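Local coordinates for protein superoxide dismutase (Porphyromonas gingivalis, PDB 1UER) that destroys toxic superoxide radicals, dismutating them to oxygen and hydrogen peroxide at a single iron or manganese ion in each subunit of a homodimer, at residues A[152-157]-A[185-190]. Sequence-based numbering, arbitrary orientation.
Sequences PLLGFD and DIVESR. With FE (Fe (III) ion), chain E.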
ATOM      1  N   PRO A 152      -3.912  19.800  -9.557  1.00 27.61           N
ATOM      2  CA  PRO A 152      -4.197  19.097  -8.294  1.00 27.20           C
ATOM      3  C   PRO A 152      -4.635  20.084  -7.248  1.00 26.79           C
ATOM      4  O   PRO A 152      -3.870  20.973  -6.920  1.00 26.92           O
ATOM      5  CB  PRO A 152      -2.870  18.436  -7.936  1.00 27.34           C
ATOM      6  CG  PRO A 152      -1.807  19.239  -8.650  1.00 27.40           C
ATOM      7  CD  PRO A 152      -2.473  20.000  -9.786  1.00 27.63           C
ATOM      8  N   LEU A 153      -5.846  19.916  -6.719  1.00 26.01           N
ATOM      9  CA  LEU A 153      -6.381  20.853  -5.726  1.00 25.60           C
ATOM     10  C   LEU A 153      -6.370  20.356  -4.274  1.00 25.09           C
ATOM     11  O   LEU A 153      -5.952  21.056  -3.363  1.00 25.21           O
ATOM     12  CB  LEU A 153      -7.825  21.240  -6.096  1.00 25.58           C
ATOM     13  CG  LEU A 153      -8.064  21.747  -7.528  1.00 25.74           C
ATOM     14  CD1 LEU A 153      -9.549  21.976  -7.755  1.00 25.84           C
ATOM     15  CD2 LEU A 153      -7.279  23.066  -7.742  1.00 25.70           C
ATOM     16  N   LEU A 154      -6.850  19.143  -4.058  1.00 24.64           N
ATOM     17  CA  LEU A 154      -6.924  18.588  -2.699  1.00 23.91           C
ATOM     18  C   LEU A 154      -6.631  17.105  -2.796  1.00 23.76           C
ATOM     19  O   LEU A 154      -7.303  16.400  -3.546  1.00 23.39           O
ATOM     20  CB  LEU A 154      -8.334  18.762  -2.154  1.00 24.23           C
ATOM     21  CG  LEU A 154      -8.541  18.148  -0.773  1.00 24.11           C
ATOM     22  CD1 LEU A 154      -7.827  18.983   0.257  1.00 24.56           C
ATOM     23  CD2 LEU A 154     -10.036  18.121  -0.452  1.00 24.53           C
ATOM     24  N   GLY A 155      -5.646  16.619  -2.046  1.00 23.35           N
ATOM     25  CA  GLY A 155      -5.344  15.201  -2.174  1.00 23.08           C
ATOM     26  C   GLY A 155      -5.186  14.520  -0.836  1.00 22.94           C
ATOM     27  O   GLY A 155      -4.485  15.019   0.036  1.00 22.97           O
ATOM     28  N   PHE A 156      -5.823  13.361  -0.691  1.00 22.88           N
ATOM     29  CA  PHE A 156      -5.748  12.576   0.543  1.00 22.58           C
ATOM     30  C   PHE A 156      -4.940  11.320   0.261  1.00 22.12           C
ATOM     31  O   PHE A 156      -5.177  10.614  -0.726  1.00 21.89           O
ATOM     32  CB  PHE A 156      -7.156  12.196   1.010  1.00 23.40           C
ATOM     33  CG  PHE A 156      -7.962  13.357   1.584  1.00 23.95           C
ATOM     34  CD1 PHE A 156      -7.357  14.611   1.801  1.00 24.56           C
ATOM     35  CD2 PHE A 156      -9.324  13.194   1.901  1.00 24.58           C
ATOM     36  CE1 PHE A 156      -8.109  15.709   2.332  1.00 24.56           C
ATOM     37  CE2 PHE A 156     -10.091  14.281   2.432  1.00 24.81           C
ATOM     38  CZ  PHE A 156      -9.465  15.535   2.641  1.00 24.88           C
ATOM     39  N   ASP A 157      -3.975  11.066   1.133  1.00 21.75           N
ATOM     40  CA  ASP A 157      -3.059   9.937   1.028  1.00 21.66           C
ATOM     41  C   ASP A 157      -3.717   8.722   1.651  1.00 21.61           C
ATOM     42  O   ASP A 157      -4.081   8.768   2.832  1.00 21.80           O
ATOM     43  CB  ASP A 157      -1.785  10.282   1.801  1.00 21.55           C
ATOM     44  CG  ASP A 157      -0.647   9.317   1.570  1.00 21.63           C
ATOM     45  OD1 ASP A 157      -0.811   8.327   0.852  1.00 21.69           O
ATOM     46  OD2 ASP A 157       0.442   9.577   2.127  1.00 21.52           O
ATOM     47  N   ASP A 185      -8.539  28.043   2.344  1.00 28.11           N
ATOM     48  CA  ASP A 185      -7.938  29.237   1.732  1.00 28.63           C
ATOM     49  C   ASP A 185      -6.821  28.761   0.809  1.00 28.48           C
ATOM     50  O   ASP A 185      -6.688  29.224  -0.327  1.00 28.15           O
ATOM     51  CB  ASP A 185      -7.359  30.165   2.797  1.00 29.95           C
ATOM     52  CG  ASP A 185      -8.436  30.842   3.614  1.00 30.87           C
ATOM     53  OD1 ASP A 185      -8.164  31.265   4.762  1.00 32.35           O
ATOM     54  OD2 ASP A 185      -9.579  30.962   3.123  1.00 31.99           O
ATOM     55  N   ILE A 186      -6.014  27.830   1.317  1.00 27.98           N
ATOM     56  CA  ILE A 186      -4.903  27.290   0.549  1.00 27.92           C
ATOM     57  C   ILE A 186      -5.398  26.505  -0.669  1.00 27.62           C
ATOM     58  O   ILE A 186      -4.858  26.662  -1.778  1.00 27.67           O
ATOM     59  CB  ILE A 186      -3.989  26.405   1.465  1.00 28.14           C
ATOM     60  CG1 ILE A 186      -3.477  27.268   2.626  1.00 28.55           C
ATOM     61  CG2 ILE A 186      -2.857  25.762   0.616  1.00 28.45           C
ATOM     62  CD1 ILE A 186      -2.566  26.608   3.645  1.00 28.89           C
ATOM     63  N   VAL A 187      -6.412  25.654  -0.483  1.00 27.30           N
ATOM     64  CA  VAL A 187      -6.933  24.876  -1.605  1.00 27.31           C
ATOM     65  C   VAL A 187      -7.597  25.782  -2.663  1.00 27.56           C
ATOM     66  O   VAL A 187      -7.407  25.585  -3.869  1.00 27.62           O
ATOM     67  CB  VAL A 187      -7.921  23.806  -1.114  1.00 27.21           C
ATOM     68  CG1 VAL A 187      -8.565  23.095  -2.288  1.00 26.99           C
ATOM     69  CG2 VAL A 187      -7.154  22.802  -0.245  1.00 27.30           C
ATOM     70  N   GLU A 188      -8.352  26.779  -2.212  1.00 28.21           N
ATOM     71  CA  GLU A 188      -8.995  27.722  -3.145  1.00 28.61           C
ATOM     72  C   GLU A 188      -7.940  28.412  -4.000  1.00 28.71           C
ATOM     73  O   GLU A 188      -8.166  28.688  -5.195  1.00 28.67           O
ATOM     74  CB  GLU A 188      -9.782  28.773  -2.363  1.00 29.36           C
ATOM     75  CG  GLU A 188     -11.032  28.188  -1.711  1.00 30.34           C
ATOM     76  CD  GLU A 188     -11.587  29.062  -0.615  1.00 31.27           C
ATOM     77  OE1 GLU A 188     -11.126  30.232  -0.505  1.00 31.94           O
ATOM     78  OE2 GLU A 188     -12.478  28.577   0.129  1.00 31.62           O
ATOM     79  N   SER A 189      -6.802  28.702  -3.380  1.00 28.77           N
ATOM     80  CA  SER A 189      -5.693  29.373  -4.056  1.00 28.94           C
ATOM     81  C   SER A 189      -5.125  28.537  -5.202  1.00 28.73           C
ATOM     82  O   SER A 189      -4.495  29.070  -6.123  1.00 28.68           O
ATOM     83  CB  SER A 189      -4.587  29.703  -3.054  1.00 29.30           C
ATOM     84  OG  SER A 189      -3.643  28.647  -2.968  1.00 30.31           O
ATOM     85  N   ARG A 190      -5.344  27.218  -5.153  1.00 28.31           N
ATOM     86  CA  ARG A 190      -4.845  26.354  -6.217  1.00 28.03           C
ATOM     87  C   ARG A 190      -5.765  26.271  -7.446  1.00 28.31           C
ATOM     88  O   ARG A 190      -5.344  25.815  -8.514  1.00 28.22           O
ATOM     89  CB  ARG A 190      -4.631  24.923  -5.689  1.00 27.44           C
ATOM     90  CG  ARG A 190      -3.626  24.813  -4.560  1.00 26.35           C
ATOM     91  CD  ARG A 190      -3.569  23.377  -4.007  1.00 25.44           C
ATOM     92  NE  ARG A 190      -2.524  23.260  -2.991  1.00 24.67           N
ATOM     93  CZ  ARG A 190      -2.400  22.234  -2.147  1.00 24.03           C
ATOM     94  NH1 ARG A 190      -3.259  21.223  -2.195  1.00 23.46           N
ATOM     95  NH2 ARG A 190      -1.409  22.224  -1.261  1.00 23.29           N
TER
HETATM   96 FE    FE E 192       2.376   9.152   2.054  1.00 27.78          FE
HETATM   97  O   HOH W   1       2.050   8.085   0.346  1.00 20.96           O
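At a classic beta bulge on the edge of the three-stranded sheet of the C-terminal domain, where Leu153 and Leu154 both face Leu126, the carbonyl of Leu153 meets Val187 and Arg190 of the last helix. Arg190 runs extended from CG to NE and brings its NH1 to Leu153 O at 2.9 Å, with an N-H...O angle of 152°. The oxygen lies near the guanidinium plane, at its edge, but NH1 stands above the carbonyl plane, 50° out of it. The same oxygen is packed against Arg190 CD at 3.4 Å and against Val187 CG1 at 3.5 Å, so two aliphatic groups crowd round the one polar bond. With CG anti to its own carbonyl carbon (chi1 -52°), the Leu153 side chain reaches the backbone of Arg190, its CD2 resting 3.4 Å from Arg190 O and 3.8 Å from Arg190 CB. One residue on, Leu154 CD1 meets the other valine branch, Val187 CG2, at 3.9 Å.

A second bond from NH1, to Gln80 OE1, and one from NH2 to Leu76 O fix the guanidinium between strand 151-157, the end of helix 62-79 and the loop after it. Further along the strand Asp157 binds the iron through OD2 at 2.0 Å, completing the site with His27, His74, His161 and a water. The contact thus ties helix 184-190 to the start of the metal-bearing strand 151-157, which pairs with strand 122-128.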